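Local coordinates for extracellular ligand-binding receptor (Sphaerobacter thermophilus, PDB 4ZPJ), which probably binds a small solute outside the cytoplasm and delivers it to an ABC transporter, at residues L82-R92 with A349-E360. Numbering follows the deposited sequence.
Sequences LDQAGMQFGGR and AEALTAIDGEVE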
loop_
_atom_site.group_PDB
_atom_site.type_symbol
_atom_site.label_atom_id
_atom_site.label_comp_id
_atom_site.label_asym_id
_atom_site.label_seq_id
_atom_site.Cartn_x
_atom_site.Cartn_y
_atom_site.Cartn_z
ATOM N N LEU A 82 13.643 -8.335 9.101
ATOM C CA LEU A 82 14.130 -9.603 9.564
ATOM C C LEU A 82 15.557 -9.497 10.125
ATOM O O LEU A 82 15.894 -10.151 11.110
ATOM C CB LEU A 82 14.017 -10.687 8.484
ATOM C CG LEU A 82 12.533 -10.957 8.180
ATOM C CD1 LEU A 82 12.333 -11.786 6.927
ATOM C CD2 LEU A 82 11.834 -11.608 9.356
ATOM N N ASP A 83 16.381 -8.657 9.538
ATOM C CA ASP A 83 17.702 -8.410 10.094
ATOM C C ASP A 83 17.688 -7.731 11.465
ATOM O O ASP A 83 18.488 -8.074 12.308
ATOM C CB ASP A 83 18.569 -7.608 9.104
ATOM C CG ASP A 83 18.993 -8.440 7.917
ATOM O OD1 ASP A 83 18.743 -9.650 8.025
ATOM O OD2 ASP A 83 19.609 -7.946 6.919
ATOM N N GLN A 84 16.773 -6.793 11.715
ATOM C CA GLN A 84 16.729 -6.173 13.060
ATOM C C GLN A 84 16.401 -7.187 14.125
ATOM O O GLN A 84 16.854 -7.058 15.256
ATOM C CB GLN A 84 15.703 -5.078 13.149
ATOM C CG GLN A 84 16.051 -3.936 12.286
ATOM C CD GLN A 84 15.055 -2.830 12.408
ATOM O OE1 GLN A 84 15.462 -1.692 12.427
ATOM N NE2 GLN A 84 13.750 -3.152 12.550
ATOM N N ALA A 85 15.594 -8.175 13.742
ATOM C CA ALA A 85 15.256 -9.304 14.586
ATOM C C ALA A 85 16.353 -10.377 14.637
ATOM O O ALA A 85 16.192 -11.372 15.315
ATOM C CB ALA A 85 13.965 -9.920 14.072
ATOM N N GLY A 86 17.452 -10.214 13.907
ATOM C CA GLY A 86 18.569 -11.199 13.990
ATOM C C GLY A 86 18.503 -12.418 13.082
ATOM O O GLY A 86 19.409 -13.266 13.110
HETATM N N MSE A 87 17.468 -12.527 12.245
HETATM C CA MSE A 87 17.371 -13.647 11.266
HETATM C C MSE A 87 17.407 -15.017 11.928
HETATM O O MSE A 87 17.846 -16.003 11.363
HETATM C CB MSE A 87 18.464 -13.540 10.165
HETATM C CG MSE A 87 18.155 -12.484 9.102
HETATM SE SE MSE A 87 16.694 -13.129 7.934
HETATM C CE MSE A 87 17.472 -12.467 6.223
ATOM N N GLN A 88 16.897 -15.107 13.127
ATOM C CA GLN A 88 16.787 -16.402 13.785
ATOM C C GLN A 88 15.716 -16.350 14.849
ATOM O O GLN A 88 15.470 -15.313 15.422
ATOM C CB GLN A 88 18.120 -16.822 14.392
ATOM C CG GLN A 88 18.616 -15.990 15.564
ATOM C CD GLN A 88 19.624 -16.778 16.408
ATOM O OE1 GLN A 88 19.284 -17.786 17.065
ATOM N NE2 GLN A 88 20.881 -16.353 16.357
ATOM N N PHE A 89 15.062 -17.478 15.087
ATOM C CA PHE A 89 14.012 -17.557 16.075
ATOM C C PHE A 89 14.069 -18.852 16.804
ATOM O O PHE A 89 14.109 -19.923 16.174
ATOM C CB PHE A 89 12.667 -17.378 15.388
ATOM C CG PHE A 89 12.553 -16.047 14.760
ATOM C CD1 PHE A 89 12.340 -14.918 15.575
ATOM C CD2 PHE A 89 12.815 -15.883 13.394
ATOM C CE1 PHE A 89 12.318 -13.653 15.013
ATOM C CE2 PHE A 89 12.788 -14.611 12.822
ATOM C CZ PHE A 89 12.525 -13.503 13.629
ATOM N N GLY A 90 14.091 -18.745 18.132
ATOM C CA GLY A 90 14.214 -19.890 19.006
ATOM C C GLY A 90 15.385 -20.797 18.670
ATOM O O GLY A 90 15.237 -22.012 18.696
ATOM N N GLY A 91 16.540 -20.202 18.353
ATOM C CA GLY A 91 17.748 -20.966 17.969
ATOM C C GLY A 91 17.734 -21.466 16.522
ATOM O O GLY A 91 18.595 -22.233 16.129
ATOM N N ARG A 92 16.763 -21.033 15.726
ATOM C CA ARG A 92 16.600 -21.554 14.385
ATOM C C ARG A 92 16.834 -20.440 13.375
ATOM O O ARG A 92 16.216 -19.401 13.473
ATOM C CB ARG A 92 15.212 -22.164 14.189
ATOM C CG ARG A 92 14.969 -23.439 14.984
ATOM C CD ARG A 92 13.562 -23.960 14.752
ATOM N NE ARG A 92 13.372 -24.413 13.369
ATOM C CZ ARG A 92 12.300 -25.067 12.915
ATOM N NH1 ARG A 92 11.286 -25.341 13.733
ATOM N NH2 ARG A 92 12.224 -25.427 11.625
ATOM N N ALA A 349 8.356 -11.676 12.216
ATOM C CA ALA A 349 9.273 -11.708 13.356
ATOM C C ALA A 349 8.547 -11.801 14.691
ATOM O O ALA A 349 8.985 -12.525 15.565
ATOM C CB ALA A 349 10.203 -10.501 13.337
ATOM N N GLU A 350 7.439 -11.086 14.839
ATOM C CA GLU A 350 6.681 -11.120 16.073
ATOM C C GLU A 350 5.989 -12.461 16.210
ATOM O O GLU A 350 5.927 -13.021 17.309
ATOM C CB GLU A 350 5.633 -10.010 16.101
ATOM C CG GLU A 350 6.256 -8.642 16.043
ATOM C CD GLU A 350 6.602 -8.053 17.412
ATOM O OE1 GLU A 350 5.858 -8.271 18.385
ATOM O OE2 GLU A 350 7.610 -7.338 17.510
ATOM N N ALA A 351 5.474 -12.996 15.096
ATOM C CA ALA A 351 4.772 -14.275 15.196
ATOM C C ALA A 351 5.770 -15.384 15.531
ATOM O O ALA A 351 5.513 -16.214 16.405
ATOM C CB ALA A 351 4.008 -14.611 13.942
ATOM N N LEU A 352 6.912 -15.379 14.850
ATOM C CA LEU A 352 7.900 -16.410 15.061
ATOM C C LEU A 352 8.510 -16.376 16.457
ATOM O O LEU A 352 8.834 -17.416 17.024
ATOM C CB LEU A 352 8.979 -16.291 14.036
ATOM C CG LEU A 352 8.602 -16.716 12.594
ATOM C CD1 LEU A 352 9.853 -16.811 11.776
ATOM C CD2 LEU A 352 7.922 -18.045 12.519
ATOM N N THR A 353 8.665 -15.183 17.001
ATOM C CA THR A 353 9.159 -15.023 18.345
ATOM C C THR A 353 8.174 -15.642 19.311
ATOM O O THR A 353 8.584 -16.422 20.171
ATOM C CB THR A 353 9.360 -13.539 18.685
ATOM O OG1 THR A 353 10.334 -12.988 17.802
ATOM C CG2 THR A 353 9.813 -13.348 20.123
ATOM N N ALA A 354 6.887 -15.320 19.158
ATOM C CA ALA A 354 5.851 -15.786 20.090
ATOM C C ALA A 354 5.725 -17.301 20.149
ATOM O O ALA A 354 5.464 -17.850 21.191
ATOM C CB ALA A 354 4.514 -15.185 19.698
ATOM N N ILE A 355 5.875 -17.981 19.018
ATOM C CA ILE A 355 5.883 -19.460 19.010
ATOM C C ILE A 355 7.287 -20.074 19.049
ATOM O O ILE A 355 7.477 -21.262 18.686
ATOM C CB ILE A 355 5.163 -20.038 17.779
ATOM C CG1 ILE A 355 5.941 -19.748 16.490
ATOM C CG2 ILE A 355 3.737 -19.497 17.682
ATOM C CD1 ILE A 355 5.447 -20.526 15.296
ATOM N N ASP A 356 8.280 -19.289 19.459
ATOM C CA ASP A 356 9.636 -19.806 19.653
ATOM C C ASP A 356 10.153 -20.588 18.404
ATOM O O ASP A 356 10.884 -21.561 18.523
ATOM C CB ASP A 356 9.673 -20.672 20.946
ATOM C CG ASP A 356 11.031 -20.617 21.690
ATOM O OD1 ASP A 356 11.722 -19.574 21.628
ATOM O OD2 ASP A 356 11.399 -21.614 22.370
ATOM N N GLY A 357 9.775 -20.131 17.208
ATOM C CA GLY A 357 10.230 -20.734 15.968
ATOM C C GLY A 357 9.588 -22.034 15.568
ATOM O O GLY A 357 9.925 -22.579 14.505
ATOM N N GLU A 358 8.688 -22.562 16.391
ATOM C CA GLU A 358 8.054 -23.864 16.112
ATOM C C GLU A 358 7.081 -23.645 14.967
ATOM O O GLU A 358 5.876 -23.780 15.087
ATOM C CB GLU A 358 7.392 -24.500 17.358
ATOM C CG GLU A 358 8.362 -25.072 18.417
ATOM C CD GLU A 358 9.400 -26.087 17.879
ATOM O OE1 GLU A 358 9.352 -27.283 18.260
ATOM O OE2 GLU A 358 10.298 -25.697 17.088
ATOM N N VAL A 359 7.668 -23.336 13.835
ATOM C CA VAL A 359 6.960 -22.881 12.662
ATOM C C VAL A 359 6.160 -23.984 11.956
ATOM O O VAL A 359 5.283 -23.699 11.175
ATOM C CB VAL A 359 7.967 -22.251 11.697
ATOM C CG1 VAL A 359 8.756 -23.332 10.906
ATOM C CG2 VAL A 359 7.280 -21.295 10.757
ATOM N N GLU A 360 6.467 -25.242 12.230
ATOM C CA GLU A 360 5.745 -26.355 11.629
ATOM C C GLU A 360 4.424 -26.575 12.333
ATOM O O GLU A 360 3.585 -27.316 11.853
ATOM C CB GLU A 360 6.562 -27.654 11.701
ATOM C CG GLU A 360 7.932 -27.599 11.009
ATOM C CD GLU A 360 9.039 -27.033 11.894
ATOM O OE1 GLU A 360 8.846 -26.922 13.146
ATOM O OE2 GLU A 360 10.104 -26.691 11.321
#
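F89 lays its ring on the last turns of helix 336-354, with L352, A349 and T353 beneath and beside it. CB of F89 starts near CB of L352. CG of F89 lies closer, 3.7 Å from CB of L352. L352 CB sits under one ring face, 3.9 Å from the centroid of the F89 ring and 19° off the normal, a CH-pi contact. Further out, CD2 of F89 meets L352 CD1 at 3.5 Å and CE2 rests on the same methyl. Along the opposite edge of the ring, CD1 and CE1 meet T353 OG1 near the ring plane. T353 OG1 donates a hydrogen bond to A349 O, 2.7 Å away. T353 N also bonds A349 O, from the opposite face of the carbonyl. CZ of F89 ends on A349 CB, at 3.8 Å. A85 CB touches the same methyl and extends the apolar patch.

F89 belongs to strand 88-89, which leads through a type I' turn into strand 92-100. This beta hairpin forms one edge of the mixed sheet in a periplasmic-binding-protein fold. The contact thus joins the hairpin to the C-terminal end of helix 336-354, which closes with a Schellman motif at D356. V94 and I55 also touch F89. With an alanine in place of F89, L352 CB would probably lose the ring it packs against and a gap would open beside A349.

Past the turn, R92 bends at chi3 (67°) and meets E360 with the guanidinium and carboxylate nearly coplanar, 7° apart. R92 NH1 donates to the syn lone pair of E360 OE1 at 3.0 Å, and NH2 pairs with OE2. E358 OE2 adds a longer salt bridge to R92 NH1, 3.5 Å away. R92 NE and NH2 also bond the carbonyls of E53 and P54.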